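Local structure of enterochelin esterase (Salmonella enterica subsp. enterica serovar Typhimurium, 3MGA) at residues Arg33-Trp38 / Arg82-Leu87; Val55-Val60 / Ala89-Ser94; Ala131-Leu136 / Gly146-Ala151; Asn66-Thr71 / Ala107-Gly112; Ser48-Val53 / Pro99-Asp104. The protein probably hydrolyses the ester bonds of ferric enterobactin, the iron-loaded siderophore, so that the bacterium can recover the iron. One frame throughout, in Å; residues are numbered along the deposited sequence.

Contact 1 of 5, residues Arg33-Trp38 / Arg82-Leu87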
# COMPACT_ATOMS: atom_id res chain seq x y z
N ARG A 33 10.40 14.89 16.87
CA ARG A 33 9.30 15.82 17.13
C ARG A 33 9.07 16.45 15.75
O ARG A 33 9.86 17.27 15.29
CB ARG A 33 9.69 16.90 18.15
CG ARG A 33 8.65 18.03 18.32
CD ARG A 33 7.53 17.83 19.38
NE ARG A 33 6.97 16.48 19.50
CZ ARG A 33 5.81 16.20 20.11
NH1 ARG A 33 5.39 14.94 20.20
NH2 ARG A 33 5.06 17.16 20.63
N VAL A 34 7.99 16.06 15.09
CA VAL A 34 7.68 16.56 13.75
C VAL A 34 6.56 17.60 13.78
O VAL A 34 5.51 17.36 14.36
CB VAL A 34 7.29 15.40 12.81
CG1 VAL A 34 7.04 15.91 11.41
CG2 VAL A 34 8.39 14.33 12.81
N THR A 35 6.80 18.74 13.14
CA THR A 35 5.83 19.83 13.09
C THR A 35 5.28 20.03 11.69
O THR A 35 6.04 20.12 10.72
CB THR A 35 6.46 21.16 13.57
OG1 THR A 35 6.90 21.02 14.92
CG2 THR A 35 5.46 22.29 13.49
N PHE A 36 3.96 20.13 11.60
CA PHE A 36 3.26 20.35 10.35
C PHE A 36 2.77 21.78 10.29
O PHE A 36 2.40 22.35 11.31
CB PHE A 36 2.07 19.40 10.24
CG PHE A 36 2.45 17.96 10.10
CD1 PHE A 36 2.34 17.31 8.88
CD2 PHE A 36 2.94 17.25 11.18
CE1 PHE A 36 2.70 15.97 8.75
CE2 PHE A 36 3.30 15.92 11.06
CZ PHE A 36 3.18 15.28 9.84
N TRP A 37 2.79 22.36 9.09
CA TRP A 37 2.33 23.72 8.89
C TRP A 37 1.32 23.81 7.75
O TRP A 37 1.48 23.16 6.71
CB TRP A 37 3.49 24.65 8.55
CG TRP A 37 4.67 24.60 9.47
CD1 TRP A 37 5.83 23.92 9.26
CD2 TRP A 37 4.81 25.27 10.72
NE1 TRP A 37 6.69 24.11 10.32
CE2 TRP A 37 6.09 24.94 11.23
CE3 TRP A 37 3.98 26.11 11.48
CZ2 TRP A 37 6.56 25.43 12.45
CZ3 TRP A 37 4.45 26.60 12.70
CH2 TRP A 37 5.72 26.25 13.17
N TRP A 38 0.28 24.61 7.96
CA TRP A 38 -0.73 24.86 6.94
C TRP A 38 -1.03 26.35 7.01
O TRP A 38 -1.29 26.88 8.09
CB TRP A 38 -2.01 24.04 7.16
CG TRP A 38 -3.06 24.31 6.10
CD1 TRP A 38 -3.06 23.87 4.80
CD2 TRP A 38 -4.27 25.07 6.26
NE1 TRP A 38 -4.18 24.33 4.14
CE2 TRP A 38 -4.94 25.06 5.01
CE3 TRP A 38 -4.84 25.77 7.33
CZ2 TRP A 38 -6.16 25.71 4.81
CZ3 TRP A 38 -6.06 26.42 7.13
CH2 TRP A 38 -6.70 26.39 5.88
N ARG A 82 -0.73 25.03 13.10
CA ARG A 82 0.36 24.17 13.47
C ARG A 82 -0.12 22.98 14.27
O ARG A 82 -1.15 23.02 14.93
CB ARG A 82 1.33 25.00 14.33
CG ARG A 82 2.53 24.26 14.92
CD ARG A 82 3.33 25.17 15.84
NE ARG A 82 2.53 25.64 16.97
CZ ARG A 82 2.95 26.51 17.89
NH1 ARG A 82 4.18 27.02 17.83
NH2 ARG A 82 2.14 26.87 18.87
N TRP A 83 0.66 21.91 14.19
CA TRP A 83 0.38 20.69 14.93
C TRP A 83 1.63 19.83 14.88
O TRP A 83 2.28 19.72 13.85
CB TRP A 83 -0.81 19.93 14.35
CG TRP A 83 -1.15 18.69 15.10
CD1 TRP A 83 -1.95 18.59 16.20
CD2 TRP A 83 -0.68 17.37 14.82
NE1 TRP A 83 -2.01 17.28 16.62
CE2 TRP A 83 -1.24 16.51 15.79
CE3 TRP A 83 0.17 16.83 13.84
CZ2 TRP A 83 -0.98 15.14 15.81
CZ3 TRP A 83 0.41 15.46 13.85
CH2 TRP A 83 -0.16 14.63 14.83
N SER A 84 1.98 19.23 16.01
CA SER A 84 3.17 18.41 16.10
C SER A 84 2.87 17.07 16.73
O SER A 84 1.83 16.89 17.37
CB SER A 84 4.24 19.13 16.92
OG SER A 84 4.62 20.34 16.29
N THR A 85 3.79 16.13 16.53
CA THR A 85 3.67 14.79 17.07
C THR A 85 5.03 14.13 17.11
O THR A 85 6.02 14.71 16.67
CB THR A 85 2.72 13.93 16.21
OG1 THR A 85 2.69 12.58 16.71
CG2 THR A 85 3.18 13.89 14.77
N ALA A 86 5.08 12.91 17.66
CA ALA A 86 6.30 12.13 17.73
C ALA A 86 6.24 11.01 16.69
O ALA A 86 5.20 10.39 16.49
CB ALA A 86 6.48 11.54 19.11
N LEU A 87 7.37 10.76 16.02
CA LEU A 87 7.45 9.70 15.01
C LEU A 87 8.77 8.98 15.15
O LEU A 87 9.78 9.58 15.51
CB LEU A 87 7.31 10.28 13.61
CG LEU A 87 5.95 10.90 13.29
CD1 LEU A 87 5.98 11.60 11.94
CD2 LEU A 87 4.85 9.83 13.32
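Residues Arg33-Trp38 and Arg82-Leu87 run antiparallel, their short axes 4.7 Å apart at the closest and their directions 158° apart. Val34 with Thr85 and Phe36 with Trp83 are the hydrogen-bonded pairs. The bond from Phe36 N to Trp83 O, 2.8 Å, is nearly straight, whereas its return from Trp83 N to Phe36 O is weak. Arg33-Ala86, Thr35-Ser84 and Trp37-Arg82 make the non-hydrogen-bonded pairs. The two are the central strands of a four-stranded antiparallel sheet in the N-terminal domain, whose family belongs to the E-set clan of immunoglobulin-like sandwiches. On the face turned to the second sheet, Phe36 and Trp83 point the same way side by side; Phe36 CD2 comes to the indole edge, 3.9 Å from Trp83 CE3, with the ring planes inclined at 50°. Further along, Val34 CG2 meets Leu87 CD1 where the two side chains cross nearly at a right angle. The face with Thr35 is more polar. Thr35 OG1 shares a hydrogen bond of 2.7 Å with Ser84 OG, both hydroxyls being set opposite their own carbonyl carbons. Arg82 lays its aliphatic chain beside the Trp37 indole, Arg82 CD 3.6 Å from Trp37 CZ3, while Trp37 NE1 bonds to Glu23.

Contact 2 of 5, residues Val55-Val60 / Ala89-Ser94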
# COMPACT_ATOMS: atom_id res chain seq x y z
N VAL A 55 -5.35 16.68 10.73
CA VAL A 55 -4.12 16.14 10.19
C VAL A 55 -4.37 14.65 10.15
O VAL A 55 -4.49 14.01 11.20
CB VAL A 55 -2.92 16.51 11.09
CG1 VAL A 55 -1.62 15.94 10.54
CG2 VAL A 55 -2.83 18.05 11.22
N TYR A 56 -4.52 14.12 8.95
CA TYR A 56 -4.81 12.70 8.76
C TYR A 56 -3.56 12.01 8.24
O TYR A 56 -3.28 12.05 7.06
CB TYR A 56 -5.98 12.53 7.80
CG TYR A 56 -6.56 11.13 7.73
CD1 TYR A 56 -7.58 10.74 8.60
CD2 TYR A 56 -6.10 10.20 6.79
CE1 TYR A 56 -8.13 9.46 8.54
CE2 TYR A 56 -6.64 8.92 6.72
CZ TYR A 56 -7.66 8.56 7.60
OH TYR A 56 -8.20 7.29 7.53
N ILE A 57 -2.82 11.39 9.16
CA ILE A 57 -1.59 10.68 8.84
C ILE A 57 -1.86 9.19 8.95
O ILE A 57 -2.28 8.71 10.00
CB ILE A 57 -0.45 11.07 9.82
CG1 ILE A 57 -0.30 12.60 9.89
CG2 ILE A 57 0.86 10.43 9.41
CD1 ILE A 57 0.75 13.07 10.89
N THR A 58 -1.62 8.46 7.86
CA THR A 58 -1.86 7.02 7.85
C THR A 58 -1.13 6.30 8.99
O THR A 58 0.07 6.46 9.17
CB THR A 58 -1.44 6.39 6.49
OG1 THR A 58 -2.14 7.04 5.44
CG2 THR A 58 -1.75 4.89 6.45
N GLY A 59 -1.89 5.51 9.75
CA GLY A 59 -1.33 4.75 10.87
C GLY A 59 -0.83 5.56 12.06
O GLY A 59 -0.13 5.02 12.92
N VAL A 60 -1.14 6.85 12.12
CA VAL A 60 -0.70 7.67 13.24
C VAL A 60 -1.87 8.42 13.89
O VAL A 60 -2.03 8.36 15.11
CB VAL A 60 0.41 8.64 12.84
CG1 VAL A 60 0.83 9.49 14.05
CG2 VAL A 60 1.59 7.88 12.30
N ALA A 89 12.22 6.88 14.00
CA ALA A 89 13.25 7.19 13.01
C ALA A 89 13.13 6.45 11.68
O ALA A 89 13.55 6.97 10.65
CB ALA A 89 14.63 6.94 13.62
N ASN A 90 12.56 5.26 11.70
CA ASN A 90 12.42 4.44 10.51
C ASN A 90 11.08 4.59 9.78
O ASN A 90 10.85 3.95 8.75
CB ASN A 90 12.61 2.98 10.90
CG ASN A 90 13.98 2.70 11.52
OD1 ASN A 90 15.00 3.22 11.06
ND2 ASN A 90 14.01 1.85 12.54
N TRP A 91 10.22 5.46 10.31
CA TRP A 91 8.89 5.66 9.77
C TRP A 91 8.79 6.41 8.44
O TRP A 91 9.59 7.28 8.11
CB TRP A 91 8.03 6.40 10.80
CG TRP A 91 6.61 6.58 10.40
CD1 TRP A 91 5.60 5.71 10.61
CD2 TRP A 91 6.04 7.72 9.74
NE1 TRP A 91 4.43 6.22 10.11
CE2 TRP A 91 4.67 7.45 9.57
CE3 TRP A 91 6.56 8.92 9.26
CZ2 TRP A 91 3.81 8.35 8.94
CZ3 TRP A 91 5.70 9.82 8.64
CH2 TRP A 91 4.34 9.53 8.48
N ARG A 92 7.74 6.06 7.70
CA ARG A 92 7.41 6.64 6.41
C ARG A 92 5.91 6.48 6.24
O ARG A 92 5.35 5.45 6.60
CB ARG A 92 8.17 5.94 5.29
CG ARG A 92 7.73 6.25 3.86
CD ARG A 92 8.94 6.04 2.91
NE ARG A 92 9.52 4.71 3.09
CZ ARG A 92 10.76 4.36 2.79
NH1 ARG A 92 11.64 5.24 2.33
NH2 ARG A 92 11.13 3.11 3.01
N GLY A 93 5.25 7.51 5.71
CA GLY A 93 3.82 7.44 5.52
C GLY A 93 3.20 8.62 4.82
O GLY A 93 3.82 9.67 4.68
N SER A 94 1.96 8.44 4.39
CA SER A 94 1.20 9.45 3.70
C SER A 94 0.42 10.27 4.70
O SER A 94 0.15 9.82 5.83
CB SER A 94 0.18 8.81 2.76
OG SER A 94 0.79 7.92 1.86
O HOH W 1 1.99 5.05 9.55
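The indole of Trp91 is the flat group on which this contact turns. Over one of its faces, toward the rim, lies the backbone N of Gly93, 3.5 Å above the plane. At the edge, near the ring plane, come Thr58 O and a water. That water accepts from Trp91 NE1 at 2.8 Å; it also lies against Thr58 O, but at a separation too short to be trusted, so a bridge to the opposite backbone is doubtful. Two branched side chains approach the ring obliquely: Ile57 CG2 stands 3.6 Å from Trp91 CZ2, and Val60 CG2 lies 4.0 Å from Trp91 NE1. With CG anti to the backbone N (chi1 -176°), the Trp91 ring extends toward residues 55-60. Between these two segments the one backbone hydrogen bond is from Thr58 N to Ser94 O, 3.0 Å, tilted 26° from the carbonyl plane. Ile57 CA also brings its hydrogen to Ser94 O, 3.6 Å away. Immediately after this pairing the chain turns, closed by a bond from Val60 N to Ile57 O, with Gly59 at positive phi. The contact thus marks where two adjacent strands of an antiparallel sheet part: strand 52-57 ends here and strand 92-100 begins. Ser94 OG bonds to Asp384, and its side chain touches Leu386 of helix 385-399, in the putative esterase part of the chain; Ile57 packs against Phe36 and Trp83 of the facing sheet.

Contact 3 of 5, residues Ala131-Leu136 / Gly146-Ala151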
# COMPACT_ATOMS: atom_id res chain seq x y z
N ALA A 131 -10.43 16.47 2.10
CA ALA A 131 -8.99 16.40 2.34
C ALA A 131 -8.15 16.86 1.15
O ALA A 131 -8.55 16.71 0.00
CB ALA A 131 -8.59 14.99 2.73
N ILE A 132 -6.98 17.43 1.45
CA ILE A 132 -6.07 17.92 0.43
C ILE A 132 -4.62 17.57 0.77
O ILE A 132 -4.29 17.31 1.93
CB ILE A 132 -6.16 19.47 0.30
CG1 ILE A 132 -5.71 20.15 1.60
CG2 ILE A 132 -7.58 19.90 -0.08
CD1 ILE A 132 -5.82 21.67 1.57
N ALA A 133 -3.77 17.57 -0.25
CA ALA A 133 -2.35 17.31 -0.07
C ALA A 133 -1.76 18.51 0.65
O ALA A 133 -2.47 19.47 0.95
CB ALA A 133 -1.68 17.13 -1.41
N ASP A 134 -0.47 18.46 0.93
CA ASP A 134 0.22 19.56 1.60
C ASP A 134 0.76 20.49 0.51
O ASP A 134 1.65 20.10 -0.24
CB ASP A 134 1.33 18.99 2.49
CG ASP A 134 2.04 20.06 3.31
OD1 ASP A 134 1.86 21.26 3.06
OD2 ASP A 134 2.81 19.68 4.21
N PRO A 135 0.24 21.73 0.43
CA PRO A 135 0.69 22.66 -0.63
C PRO A 135 2.17 23.09 -0.52
O PRO A 135 2.72 23.67 -1.45
CB PRO A 135 -0.24 23.87 -0.46
CG PRO A 135 -0.70 23.81 0.94
CD PRO A 135 -0.72 22.37 1.35
N LEU A 136 2.80 22.79 0.61
CA LEU A 136 4.21 23.11 0.81
C LEU A 136 5.09 21.96 0.30
O LEU A 136 6.27 22.16 0.01
CB LEU A 136 4.49 23.32 2.30
CG LEU A 136 3.76 24.41 3.09
CD1 LEU A 136 2.25 24.27 3.03
CD2 LEU A 136 4.21 24.36 4.54
N GLY A 146 -9.79 8.75 -3.36
CA GLY A 146 -10.61 9.91 -3.75
C GLY A 146 -10.09 11.29 -3.38
O GLY A 146 -10.80 12.28 -3.54
N HIS A 147 -8.86 11.36 -2.86
CA HIS A 147 -8.26 12.64 -2.49
C HIS A 147 -6.74 12.59 -2.67
O HIS A 147 -6.16 11.51 -2.76
CB HIS A 147 -8.59 13.00 -1.03
CG HIS A 147 -8.05 12.03 -0.03
ND1 HIS A 147 -8.83 11.04 0.55
CD2 HIS A 147 -6.81 11.88 0.49
CE1 HIS A 147 -8.09 10.34 1.39
NE2 HIS A 147 -6.86 10.82 1.37
N ALA A 148 -6.12 13.76 -2.75
CA ALA A 148 -4.67 13.85 -2.89
C ALA A 148 -4.01 13.68 -1.52
O ALA A 148 -4.60 14.00 -0.49
CB ALA A 148 -4.29 15.18 -3.52
N VAL A 149 -2.78 13.18 -1.53
CA VAL A 149 -2.02 12.96 -0.30
C VAL A 149 -0.59 13.44 -0.50
O VAL A 149 -0.20 13.78 -1.61
CB VAL A 149 -1.97 11.47 0.08
CG1 VAL A 149 -3.34 11.00 0.53
CG2 VAL A 149 -1.45 10.64 -1.11
N SER A 150 0.18 13.47 0.59
CA SER A 150 1.57 13.91 0.54
C SER A 150 2.48 12.93 1.26
O SER A 150 2.04 12.17 2.10
CB SER A 150 1.69 15.32 1.12
OG SER A 150 0.87 16.20 0.37
N ALA A 151 3.76 12.94 0.91
CA ALA A 151 4.73 12.01 1.46
C ALA A 151 5.66 12.62 2.51
O ALA A 151 6.19 13.72 2.34
CB ALA A 151 5.56 11.42 0.34
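Ala131 lays its methyl over one face of the His147 imidazole, toward the rim, with Ala131 CB 4.1 Å from His147 CG. The ring comes into position because His147 CG sits between its backbone N and carbonyl carbon (chi1 62°). Further along, the methyls of Ala133 and Ala148 meet, CB to CB, at 3.9 Å. Over 131-134 and 147-150 the chains head in much the same direction, 24° apart. Yet 131-136 is no strand: it is the loop after helix 117-127, passing alongside strand 148-153, an inner strand of the second four-stranded sheet of this E-set-like domain. Its one hydrogen bond to that strand uses a side chain as acceptor. Asp134 N points almost straight at Ser150 OG, 2.7 Å away with an angle of 174°, and the same hydroxyl also bonds to Ser140 OG, so two partners grip a buried oxygen. Ala133 CB lies close by, 3.2 Å from Ser150 OG. The Asp134 carboxylate in turn shapes the loop: OD1 accepts from Leu136 N at 3.0 Å, an Asx turn in which the donor stands above the carboxylate plane, while OD2 is taken by the hydroxyl of Tyr95. Ile132 faces away from strand 148-153 and reaches Trp38 of the facing sheet.

Contact 4 of 5, residues Asn66-Thr71 / Ala107-Gly112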
# COMPACT_ATOMS: atom_id res chain seq x y z
N ASN A 66 -6.78 3.94 16.57
CA ASN A 66 -7.90 4.39 17.42
C ASN A 66 -7.56 5.73 18.05
O ASN A 66 -7.81 5.96 19.23
CB ASN A 66 -8.25 3.37 18.51
CG ASN A 66 -8.94 2.14 17.95
OD1 ASN A 66 -9.44 2.16 16.83
ND2 ASN A 66 -8.99 1.09 18.75
N ALA A 67 -6.97 6.60 17.24
CA ALA A 67 -6.54 7.90 17.71
C ALA A 67 -7.69 8.89 17.75
O ALA A 67 -8.61 8.83 16.92
CB ALA A 67 -5.42 8.44 16.82
N GLN A 68 -7.65 9.78 18.73
CA GLN A 68 -8.64 10.82 18.84
C GLN A 68 -8.29 11.78 17.70
O GLN A 68 -7.12 12.09 17.51
CB GLN A 68 -8.56 11.51 20.21
CG GLN A 68 -8.87 10.57 21.38
CD GLN A 68 -8.63 11.19 22.76
OE1 GLN A 68 -8.13 12.31 22.88
NE2 GLN A 68 -8.98 10.44 23.80
N PRO A 69 -9.30 12.20 16.91
CA PRO A 69 -9.09 13.10 15.77
C PRO A 69 -8.21 14.29 16.12
O PRO A 69 -8.53 15.06 17.02
CB PRO A 69 -10.50 13.54 15.41
CG PRO A 69 -11.35 12.39 15.81
CD PRO A 69 -10.71 11.79 17.02
N GLN A 70 -7.10 14.43 15.40
CA GLN A 70 -6.14 15.50 15.63
C GLN A 70 -6.31 16.64 14.65
O GLN A 70 -6.33 16.43 13.44
CB GLN A 70 -4.72 14.95 15.51
CG GLN A 70 -4.42 13.85 16.50
CD GLN A 70 -4.49 14.35 17.93
OE1 GLN A 70 -3.99 15.42 18.25
NE2 GLN A 70 -5.10 13.56 18.79
N THR A 71 -6.44 17.84 15.19
CA THR A 71 -6.59 19.05 14.39
C THR A 71 -5.50 20.02 14.76
O THR A 71 -5.00 20.00 15.89
CB THR A 71 -7.94 19.75 14.64
OG1 THR A 71 -7.98 20.99 13.92
CG2 THR A 71 -8.14 20.03 16.13
N ALA A 107 -17.46 13.57 18.09
CA ALA A 107 -17.97 13.85 19.42
C ALA A 107 -16.78 14.18 20.31
O ALA A 107 -15.63 14.13 19.86
CB ALA A 107 -18.71 12.64 19.96
N ALA A 108 -17.05 14.53 21.56
CA ALA A 108 -15.99 14.86 22.50
C ALA A 108 -15.28 13.60 22.96
O ALA A 108 -15.86 12.51 22.94
CB ALA A 108 -16.56 15.61 23.71
N PHE A 109 -14.02 13.74 23.35
CA PHE A 109 -13.23 12.62 23.84
C PHE A 109 -12.44 13.06 25.06
O PHE A 109 -11.73 14.07 25.02
CB PHE A 109 -12.26 12.10 22.77
CG PHE A 109 -12.93 11.65 21.51
CD1 PHE A 109 -13.56 10.41 21.44
CD2 PHE A 109 -12.92 12.44 20.37
CE1 PHE A 109 -14.18 9.99 20.27
CE2 PHE A 109 -13.53 12.03 19.20
CZ PHE A 109 -14.16 10.80 19.15
N ALA A 110 -12.56 12.31 26.16
CA ALA A 110 -11.83 12.62 27.38
C ALA A 110 -10.40 12.11 27.20
O ALA A 110 -10.18 11.16 26.44
CB ALA A 110 -12.49 11.96 28.58
N PRO A 111 -9.43 12.73 27.88
CA PRO A 111 -8.04 12.26 27.75
C PRO A 111 -7.89 10.80 28.18
O PRO A 111 -8.28 10.44 29.29
CB PRO A 111 -7.26 13.19 28.69
CG PRO A 111 -8.11 14.40 28.84
CD PRO A 111 -9.53 13.93 28.73
N GLY A 112 -7.33 9.97 27.31
CA GLY A 112 -7.13 8.55 27.61
C GLY A 112 -8.34 7.68 27.33
O GLY A 112 -8.46 6.57 27.86
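Gln68 and Phe109 carry most of this contact, with Pro69 third. The Gln68 and Phe109 side chains run alongside, pointing opposite ways, the amide and the ring inclined by only 18°. What the amide meets, however, is the root of the Phe109 side chain: Gln68 CD is 3.7 Å from Phe109 CB. Beyond CG the glutamine is extended (chi2 173°), which carries its amide past the phenylalanine to the backbone on the far side. There Gln68 NE2 donates to Ala110 O at 3.0 Å. The bond is bent, with an angle of 134° at the hydrogen, and the donor is tilted from the carbonyl plane. NE2 also bonds to Glu113 O, so this one amide nitrogen holds two carbonyls of the same loop. Pro69 supplies the apolar part. Its ring lies roughly perpendicular to the run of the Phe109 side chain, and Pro69 CD comes obliquely to Phe109 CE2 at 3.6 Å. Behind it, Pro69 also touches Leu120 and Trp124 of helix 117-127, which places the pair beside that helix. Within 66-71, Gln70 NE2 donates to Gln68 O at 2.8 Å from above the carbonyl plane, a bond within the same loop. The contact joins two irregular connections on the surface of the N-terminal domain, one before strand 73-74 and the other before helix 117-127. Lacking strand pairing, the loops are tied by a side-chain amide and backbone carbonyls, so the link depends on where the glutamine is placed, with a proline-phenylalanine contact beside it.

Contact 5 of 5, residues Ser48-Val53 / Pro99-Asp104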
# COMPACT_ATOMS: atom_id res chain seq x y z
N SER A 48 -10.80 34.55 8.48
CA SER A 48 -11.05 33.15 8.13
C SER A 48 -12.13 32.47 8.97
O SER A 48 -12.11 32.54 10.20
CB SER A 48 -9.76 32.34 8.26
OG SER A 48 -10.00 30.97 7.99
N PRO A 49 -13.07 31.77 8.31
CA PRO A 49 -14.15 31.06 8.99
C PRO A 49 -13.77 29.61 9.33
O PRO A 49 -14.63 28.84 9.75
CB PRO A 49 -15.25 31.06 7.94
CG PRO A 49 -14.50 30.87 6.66
CD PRO A 49 -13.16 31.58 6.85
N ILE A 50 -12.50 29.25 9.15
CA ILE A 50 -12.04 27.89 9.43
C ILE A 50 -12.08 27.52 10.91
O ILE A 50 -11.49 28.21 11.76
CB ILE A 50 -10.62 27.65 8.88
CG1 ILE A 50 -10.60 27.78 7.35
CG2 ILE A 50 -10.13 26.27 9.27
CD1 ILE A 50 -11.52 26.81 6.64
N ARG A 51 -12.76 26.41 11.20
CA ARG A 51 -12.91 25.88 12.55
C ARG A 51 -11.89 24.76 12.82
O ARG A 51 -11.27 24.72 13.88
CB ARG A 51 -14.32 25.31 12.74
CG ARG A 51 -15.46 26.32 12.66
CD ARG A 51 -15.46 27.28 13.83
NE ARG A 51 -16.65 28.13 13.85
CZ ARG A 51 -16.93 29.02 14.81
NH1 ARG A 51 -16.11 29.18 15.84
NH2 ARG A 51 -18.04 29.74 14.73
N ARG A 52 -11.73 23.86 11.85
CA ARG A 52 -10.79 22.73 12.00
C ARG A 52 -9.82 22.58 10.83
O ARG A 52 -10.07 23.05 9.73
CB ARG A 52 -11.55 21.40 12.14
CG ARG A 52 -12.48 21.28 13.35
CD ARG A 52 -11.72 21.24 14.67
NE ARG A 52 -12.62 20.97 15.79
CZ ARG A 52 -13.31 21.89 16.47
NH1 ARG A 52 -13.21 23.18 16.16
NH2 ARG A 52 -14.10 21.52 17.46
N VAL A 53 -8.71 21.91 11.12
CA VAL A 53 -7.69 21.59 10.13
C VAL A 53 -7.15 20.24 10.60
O VAL A 53 -6.14 20.18 11.31
CB VAL A 53 -6.55 22.62 10.09
CG1 VAL A 53 -5.60 22.27 8.97
CG2 VAL A 53 -7.11 24.03 9.90
N PRO A 99 -8.87 21.04 6.06
CA PRO A 99 -9.29 22.33 6.58
C PRO A 99 -10.77 22.53 6.29
O PRO A 99 -11.17 22.55 5.13
CB PRO A 99 -8.43 23.32 5.80
CG PRO A 99 -8.07 22.63 4.55
CD PRO A 99 -8.11 21.16 4.80
N THR A 100 -11.58 22.67 7.35
CA THR A 100 -13.02 22.83 7.21
C THR A 100 -13.63 23.83 8.18
O THR A 100 -13.01 24.18 9.19
CB THR A 100 -13.75 21.49 7.43
OG1 THR A 100 -15.17 21.70 7.38
CG2 THR A 100 -13.38 20.90 8.79
N GLU A 101 -14.84 24.26 7.86
CA GLU A 101 -15.60 25.18 8.70
C GLU A 101 -16.51 24.37 9.61
O GLU A 101 -17.11 24.91 10.54
CB GLU A 101 -16.49 26.10 7.85
CG GLU A 101 -15.75 26.97 6.84
CD GLU A 101 -16.70 27.82 6.01
OE1 GLU A 101 -17.93 27.70 6.19
OE2 GLU A 101 -16.22 28.61 5.17
N ARG A 102 -16.63 23.08 9.32
CA ARG A 102 -17.49 22.19 10.11
C ARG A 102 -16.88 21.84 11.45
O ARG A 102 -15.65 21.72 11.58
CB ARG A 102 -17.77 20.89 9.34
CG ARG A 102 -18.45 21.08 8.00
CD ARG A 102 -18.72 19.73 7.34
NE ARG A 102 -19.65 18.91 8.12
CZ ARG A 102 -20.00 17.66 7.81
NH1 ARG A 102 -19.49 17.06 6.74
NH2 ARG A 102 -20.85 17.01 8.59
N ASP A 103 -17.74 21.69 12.45
CA ASP A 103 -17.32 21.32 13.80
C ASP A 103 -18.36 20.41 14.47
O ASP A 103 -18.43 20.33 15.69
CB ASP A 103 -17.06 22.57 14.64
CG ASP A 103 -18.28 23.48 14.75
OD1 ASP A 103 -19.37 23.09 14.29
OD2 ASP A 103 -18.14 24.59 15.30
N ASP A 104 -19.15 19.71 13.65
CA ASP A 104 -20.21 18.83 14.14
C ASP A 104 -20.09 17.40 13.62
O ASP A 104 -21.10 16.72 13.42
CB ASP A 104 -21.59 19.41 13.77
CG ASP A 104 -21.82 19.51 12.25
OD1 ASP A 104 -20.85 19.33 11.47
OD2 ASP A 104 -22.97 19.79 11.85
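A classic beta bulge opens the pairing of strands 52-57 and 92-100: Arg51 and Arg52 both face Thr100. Thr100 O accepts from both backbone nitrogens. Arg51 N, 3.0 Å from Thr100 O, lies in the carbonyl plane on a lone pair, whereas Arg52 N, also 3.0 Å from it, makes the straighter bond at 170° but is tilted from that plane. Thr100 N donates back to Arg52 O at 2.8 Å, and one step on Val53 and Pro99 form a non-hydrogen-bonded pair. Thr100 CG2 touches Arg52 CB at 3.8 Å, while its OG1, anti to the backbone N (chi1 176°), accepts from Arg102 N in an ST turn that carries the chain off the strand. A second ST turn, from Ile50 N to Ser48 OG, shapes the approach on the other segment. Across the two segments the opposite charges stay apart. Arg51 and Asp103 run side by side, but Asp103 OD2 is 4.1 Å from Arg51 NE and far from the plane of the guanidinium, so any attraction is one of charge, without an aimed N-H. Asp103 CB sits over one face of the Arg52 guanidinium, whose plane stands 69° from the Asp103 carboxylate. Glu101 passes slantwise over Pro49, Glu101 OE2 3.2 Å from Pro49 CG. Val53 and Pro99 pack on Trp38 of strand 32-39, and Ile50 reaches Trp81 of strand 80-87. Thr71 OG1 takes Val53 N on the side of the loop leading to strand 73-74.

In the fold
All five contacts belong to the N-terminal domain and describe two facing sheets and their connections. Contacts 2 and 5 hold the same strands, 52-57 and 92-100, at opposite ends of their pairing, centres about 23 Å apart: one has an indole packed against Ile57 and Val60, the other a bulge at the surface, where Arg51 and Asp103 are near but not salt-bridged. Contact 1 is regular pairing in the facing sheet, and its apolar side meets contact 2 through Phe36, Trp83 and Ile57 and contact 5 through Trp38. Contact 3, partly buried like contacts 1 and 2, relies on a serine hydroxyl. Contact 4, on the surface like contact 5, relies on a glutamine amide; Gln70 and Thr71 tie its loop to contacts 1, 2 and 5.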